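Local structure of dihydropteroate synthase (Burkholderia cenocepacia, 2Y5S) at residues B[47-52]-B[91-96]; B[112-117]-B[134-139]. The protein probably catalyses the condensation of para-aminobenzoate with 6-hydroxymethyl-7,8-dihydropterin diphosphate to form 7,8-dihydropteroate, a precursor of folate. All blocks are in the same frame, centred on the assembly; numbering follows the deposited sequence. Where two conformers were deposited one is given.

Contact 1 of 2, residues B[47-52]-B[91-96]; sequences DALRRA and EALRPL
Leu93 and Ala52 make the tightest part of this contact. The CD2 methyl of Leu93 presses on Ala52 CB at 3.5 Å, and Leu93 CD1 stands a little further off the same methyl. Both residues are buried. Leu29 of strand 24-30 touches both of them. Ile65 of strand 62-66 lies against Leu93, and Leu63 of the same strand against Ala52. This end therefore faces the sheet.

The other end is looser. There Leu49 leans across from helix 45-58. Its CD2 methyl meets Ala92 CB at 3.7 Å and Leu93 CD2 at 3.8 Å, so this one methyl touches both residues. Its CG lies beside its backbone N, chi1 -64°, and this swings the methyls over to the second helix. The side chains of Leu49 and Leu93 cross at a slant. Leu49 and Ala92 are only partly covered, on the outer side. Leu89 of helix 79-93 also packs on Leu49.

The contact is wholly apolar and buries 174 Å² in all. It joins two neighbouring outer helices, those that follow strands 24-30 and 62-66. Such packing of adjacent helices around a parallel barrel is characteristic of the TIM-barrel fold.

Contact 2 of 2, residues B[112-117]-B[134-139]; sequences AALAAG and DAVRDG
Leu114 holds its CG beside its own backbone N, chi1 -72°, and its CD1 anti to CA, chi2 176°. These two torsions stretch the side chain out toward segment 134-139, with CD1 in the lead. That methyl makes the closest approaches. It lies 3.6 Å from Ala135 O, a packing contact with a backbone carbonyl. It also sits 4.1 Å from Val136 CA. The CG1 methyl of Val136 is looser, 4.3 Å from Leu114 CD1. Leu114 thus packs mainly on backbone rather than on a side chain. Only 88 Å² is buried in all.

Met110, on the same helix as Leu114, touches both Ala135 and Val136. Phe127 also packs on Val136, and Ser141 on Leu114. Arg189 hydrogen-bonds to the backbone O of Val136 and of Arg137, and so holds the backbone at these two residues.

Gly117, with a positive phi of 103°, forms a Schellman motif, and its N bonds back to Leu114 O at 2.9 Å. The bound 7,8-dihydropteroate is about 13 Å from the Val136 side chain, so this is structural packing. The contact pairs the helices that follow strands 100-103 and 120-123, successive outer helices of the TIM barrel.

How the contacts relate
Both contacts join consecutive outer helices of one barrel, and they share no helix. Both are only partly buried, so neither is pure core or pure surface. Contact 1 is the larger and the more buried: two of its four touching residues are buried, against one of three in contact 2. Its chemistry is methyl on methyl, close to the strands. Contact 2 is thinner, and a backbone carbonyl takes part in it. The centres of contact 1 and contact 2 are about 20 Å apart, but the two meet at one edge. Arg94 NH1 probably hydrogen-bonds to Gly117 O at 2.9 Å. Ala112 and Ala116 also pack on helix 79-93, which therefore touches an element of each pair.

Contact 1 of 2, residues B[47-52]-B[91-96]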
loop_
_atom_site.group_PDB
_atom_site.type_symbol
_atom_site.label_atom_id
_atom_site.label_comp_id
_atom_site.label_asym_id
_atom_site.label_seq_id
_atom_site.Cartn_x
_atom_site.Cartn_y
_atom_site.Cartn_z
ATOM N N ASP B 47 8.412 -23.461 -18.477
ATOM C CA ASP B 47 7.710 -22.199 -18.357
ATOM C C ASP B 47 7.574 -21.818 -16.877
ATOM O O ASP B 47 7.811 -20.674 -16.497
ATOM C CB ASP B 47 6.330 -22.322 -19.019
ATOM C CG ASP B 47 5.927 -21.076 -19.764
ATOM O OD1 ASP B 47 5.693 -20.051 -19.087
ATOM O OD2 ASP B 47 5.849 -21.129 -21.017
ATOM N N ALA B 48 7.228 -22.802 -16.047
ATOM C CA ALA B 48 7.109 -22.601 -14.592
ATOM C C ALA B 48 8.467 -22.379 -13.902
ATOM O O ALA B 48 8.549 -21.618 -12.940
ATOM C CB ALA B 48 6.369 -23.785 -13.945
ATOM N N LEU B 49 9.519 -23.049 -14.378
ATOM C CA LEU B 49 10.863 -22.893 -13.795
ATOM C C LEU B 49 11.435 -21.496 -14.039
ATOM O O LEU B 49 12.058 -20.906 -13.150
ATOM C CB LEU B 49 11.823 -23.942 -14.357
ATOM C CG LEU B 49 11.489 -25.388 -14.014
ATOM C CD1 LEU B 49 12.490 -26.331 -14.652
ATOM C CD2 LEU B 49 11.451 -25.555 -12.492
ATOM N N ARG B 50 11.247 -20.989 -15.255
ATOM C CA ARG B 50 11.623 -19.611 -15.592
ATOM C C ARG B 50 10.869 -18.622 -14.717
ATOM O O ARG B 50 11.416 -17.604 -14.301
ATOM C CB ARG B 50 11.313 -19.300 -17.059
ATOM C CG ARG B 50 12.280 -19.908 -18.046
ATOM C CD ARG B 50 11.924 -19.502 -19.465
ATOM N NE ARG B 50 11.439 -18.124 -19.529
ATOM C CZ ARG B 50 10.158 -17.782 -19.643
ATOM N NH1 ARG B 50 9.220 -18.717 -19.716
ATOM N NH2 ARG B 50 9.813 -16.502 -19.687
ATOM N N ARG B 51 9.600 -18.932 -14.456
ATOM C CA ARG B 51 8.743 -18.101 -13.597
ATOM C C ARG B 51 9.325 -18.047 -12.186
ATOM O O ARG B 51 9.420 -16.981 -11.588
ATOM C CB ARG B 51 7.322 -18.670 -13.550
ATOM C CG ARG B 51 6.207 -17.685 -13.856
ATOM C CD ARG B 51 6.010 -16.631 -12.777
ATOM N NE ARG B 51 6.653 -15.352 -13.103
ATOM C CZ ARG B 51 6.440 -14.208 -12.444
ATOM N NH1 ARG B 51 5.591 -14.160 -11.423
ATOM N NH2 ARG B 51 7.072 -13.098 -12.809
ATOM N N ALA B 52 9.730 -19.213 -11.679
ATOM C CA ALA B 52 10.284 -19.336 -10.334
ATOM C C ALA B 52 11.594 -18.570 -10.185
ATOM O O ALA B 52 11.785 -17.857 -9.200
ATOM C CB ALA B 52 10.477 -20.828 -9.962
ATOM N N GLU B 91 11.416 -31.195 -7.466
ATOM C CA GLU B 91 12.745 -31.756 -7.711
ATOM C C GLU B 91 13.678 -30.716 -8.364
ATOM O O GLU B 91 14.813 -30.523 -7.919
ATOM C CB GLU B 91 12.635 -33.048 -8.547
ATOM C CG GLU B 91 11.872 -34.191 -7.834
ATOM C CD GLU B 91 11.641 -35.438 -8.705
ATOM O OE1 GLU B 91 11.783 -35.366 -9.946
ATOM O OE2 GLU B 91 11.311 -36.506 -8.135
ATOM N N ALA B 92 13.182 -30.022 -9.383
ATOM C CA ALA B 92 13.979 -29.015 -10.096
ATOM C C ALA B 92 14.270 -27.775 -9.271
ATOM O O ALA B 92 15.306 -27.146 -9.456
ATOM C CB ALA B 92 13.297 -28.615 -11.412
ATOM N N LEU B 93 13.357 -27.406 -8.370
ATOM C CA LEU B 93 13.512 -26.184 -7.583
ATOM C C LEU B 93 14.243 -26.361 -6.244
ATOM O O LEU B 93 14.735 -25.380 -5.694
ATOM C CB LEU B 93 12.152 -25.527 -7.335
ATOM C CG LEU B 93 11.426 -24.967 -8.558
ATOM C CD1 LEU B 93 10.016 -24.504 -8.171
ATOM C CD2 LEU B 93 12.206 -23.821 -9.192
ATOM N N ARG B 94 14.298 -27.588 -5.721
ATOM C CA ARG B 94 15.032 -27.880 -4.471
ATOM C C ARG B 94 16.439 -27.309 -4.392
ATOM O O ARG B 94 16.809 -26.756 -3.360
ATOM C CB ARG B 94 15.108 -29.388 -4.204
ATOM C CG ARG B 94 14.163 -29.846 -3.145
ATOM C CD ARG B 94 14.301 -31.334 -2.892
ATOM N NE ARG B 94 15.468 -31.675 -2.084
ATOM C CZ ARG B 94 15.583 -31.462 -0.773
ATOM N NH1 ARG B 94 14.602 -30.874 -0.088
ATOM N NH2 ARG B 94 16.698 -31.835 -0.148
ATOM N N PRO B 95 17.242 -27.463 -5.469
ATOM C CA PRO B 95 18.606 -26.945 -5.419
ATOM C C PRO B 95 18.698 -25.432 -5.167
ATOM O O PRO B 95 19.709 -24.979 -4.641
ATOM C CB PRO B 95 19.175 -27.320 -6.795
ATOM C CG PRO B 95 18.419 -28.517 -7.199
ATOM C CD PRO B 95 17.022 -28.285 -6.673
ATOM N N LEU B 96 17.647 -24.667 -5.487
ATOM C CA LEU B 96 17.677 -23.215 -5.309
ATOM C C LEU B 96 17.687 -22.740 -3.839
ATOM O O LEU B 96 17.906 -21.563 -3.577
ATOM C CB LEU B 96 16.517 -22.548 -6.068
ATOM C CG LEU B 96 16.513 -22.702 -7.596
ATOM C CD1 LEU B 96 15.302 -22.015 -8.205
ATOM C CD2 LEU B 96 17.807 -22.175 -8.217
#

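Contact 2 of 2, residues B[112-117]-B[134-139]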
loop_
_atom_site.group_PDB
_atom_site.type_symbol
_atom_site.label_atom_id
_atom_site.label_comp_id
_atom_site.label_asym_id
_atom_site.label_seq_id
_atom_site.Cartn_x
_atom_site.Cartn_y
_atom_site.Cartn_z
ATOM N N ALA B 112 3.744 -37.507 -1.531
ATOM C CA ALA B 112 4.725 -37.496 -2.635
ATOM C C ALA B 112 5.598 -36.242 -2.631
ATOM O O ALA B 112 6.802 -36.317 -2.905
ATOM C CB ALA B 112 4.031 -37.641 -3.996
ATOM N N ALA B 113 4.986 -35.101 -2.334
ATOM C CA ALA B 113 5.691 -33.813 -2.328
ATOM C C ALA B 113 6.662 -33.710 -1.146
ATOM O O ALA B 113 7.791 -33.229 -1.293
ATOM C CB ALA B 113 4.697 -32.650 -2.337
ATOM N N LEU B 114 6.250 -34.190 0.014
ATOM C CA LEU B 114 7.173 -34.251 1.152
ATOM C C LEU B 114 8.338 -35.209 0.877
ATOM O O LEU B 114 9.492 -34.897 1.199
ATOM C CB LEU B 114 6.431 -34.629 2.434
ATOM C CG LEU B 114 5.523 -33.530 3.003
ATOM C CD1 LEU B 114 4.759 -34.049 4.212
ATOM C CD2 LEU B 114 6.326 -32.279 3.361
ATOM N N ALA B 115 8.047 -36.363 0.279
ATOM C CA ALA B 115 9.094 -37.333 -0.094
ATOM C C ALA B 115 10.056 -36.739 -1.110
ATOM O O ALA B 115 11.232 -37.033 -1.085
ATOM C CB ALA B 115 8.474 -38.655 -0.631
ATOM N N ALA B 116 9.547 -35.891 -1.993
ATOM C CA ALA B 116 10.370 -35.193 -2.964
ATOM C C ALA B 116 11.141 -34.029 -2.341
ATOM O O ALA B 116 11.982 -33.441 -2.996
ATOM C CB ALA B 116 9.503 -34.691 -4.112
ATOM N N GLY B 117 10.815 -33.661 -1.098
ATOM C CA GLY B 117 11.599 -32.679 -0.344
ATOM C C GLY B 117 10.995 -31.289 -0.271
ATOM O O GLY B 117 11.724 -30.310 -0.096
ATOM N N ASP B 134 -2.129 -37.741 8.776
ATOM C CA ASP B 134 -1.176 -38.842 8.701
ATOM C C ASP B 134 -0.044 -38.584 7.697
ATOM O O ASP B 134 1.106 -38.959 7.928
ATOM C CB ASP B 134 -1.896 -40.157 8.330
ATOM C CG ASP B 134 -2.234 -41.001 9.539
ATOM O OD1 ASP B 134 -2.505 -40.433 10.622
ATOM O OD2 ASP B 134 -2.205 -42.244 9.409
ATOM N N ALA B 135 -0.402 -37.980 6.572
ATOM C CA ALA B 135 0.536 -37.583 5.540
ATOM C C ALA B 135 1.610 -36.599 6.029
ATOM O O ALA B 135 2.750 -36.668 5.580
ATOM C CB ALA B 135 -0.216 -36.973 4.388
ATOM N N VAL B 136 1.251 -35.700 6.944
ATOM C CA VAL B 136 2.155 -34.592 7.336
ATOM C C VAL B 136 2.728 -34.682 8.759
ATOM O O VAL B 136 3.593 -33.891 9.121
ATOM C CB VAL B 136 1.462 -33.218 7.214
ATOM C CG1 VAL B 136 0.911 -32.996 5.809
ATOM C CG2 VAL B 136 0.382 -33.048 8.265
ATOM N N ARG B 137 2.258 -35.631 9.563
ATOM C CA ARG B 137 2.601 -35.629 10.984
ATOM C C ARG B 137 4.107 -35.808 11.211
ATOM O O ARG B 137 4.663 -35.187 12.098
ATOM C CB ARG B 137 1.794 -36.673 11.755
ATOM C CG ARG B 137 1.973 -38.114 11.278
ATOM C CD ARG B 137 1.002 -39.052 11.973
ATOM N NE ARG B 137 1.263 -39.089 13.408
ATOM C CZ ARG B 137 2.087 -39.946 14.020
ATOM N NH1 ARG B 137 2.743 -40.888 13.336
ATOM N NH2 ARG B 137 2.253 -39.868 15.343
ATOM N N ASP B 138 4.764 -36.617 10.381
ATOM C CA ASP B 138 6.205 -36.847 10.516
ATOM C C ASP B 138 7.030 -35.720 9.885
ATOM O O ASP B 138 6.620 -35.097 8.905
ATOM C CB ASP B 138 6.602 -38.183 9.875
ATOM C CG ASP B 138 6.166 -39.387 10.697
ATOM O OD1 ASP B 138 5.648 -39.231 11.829
ATOM O OD2 ASP B 138 6.375 -40.518 10.216
ATOM N N GLY B 139 8.190 -35.461 10.467
ATOM C CA GLY B 139 9.180 -34.614 9.841
ATOM C C GLY B 139 9.044 -33.186 10.312
ATOM O O GLY B 139 8.469 -32.922 11.372
#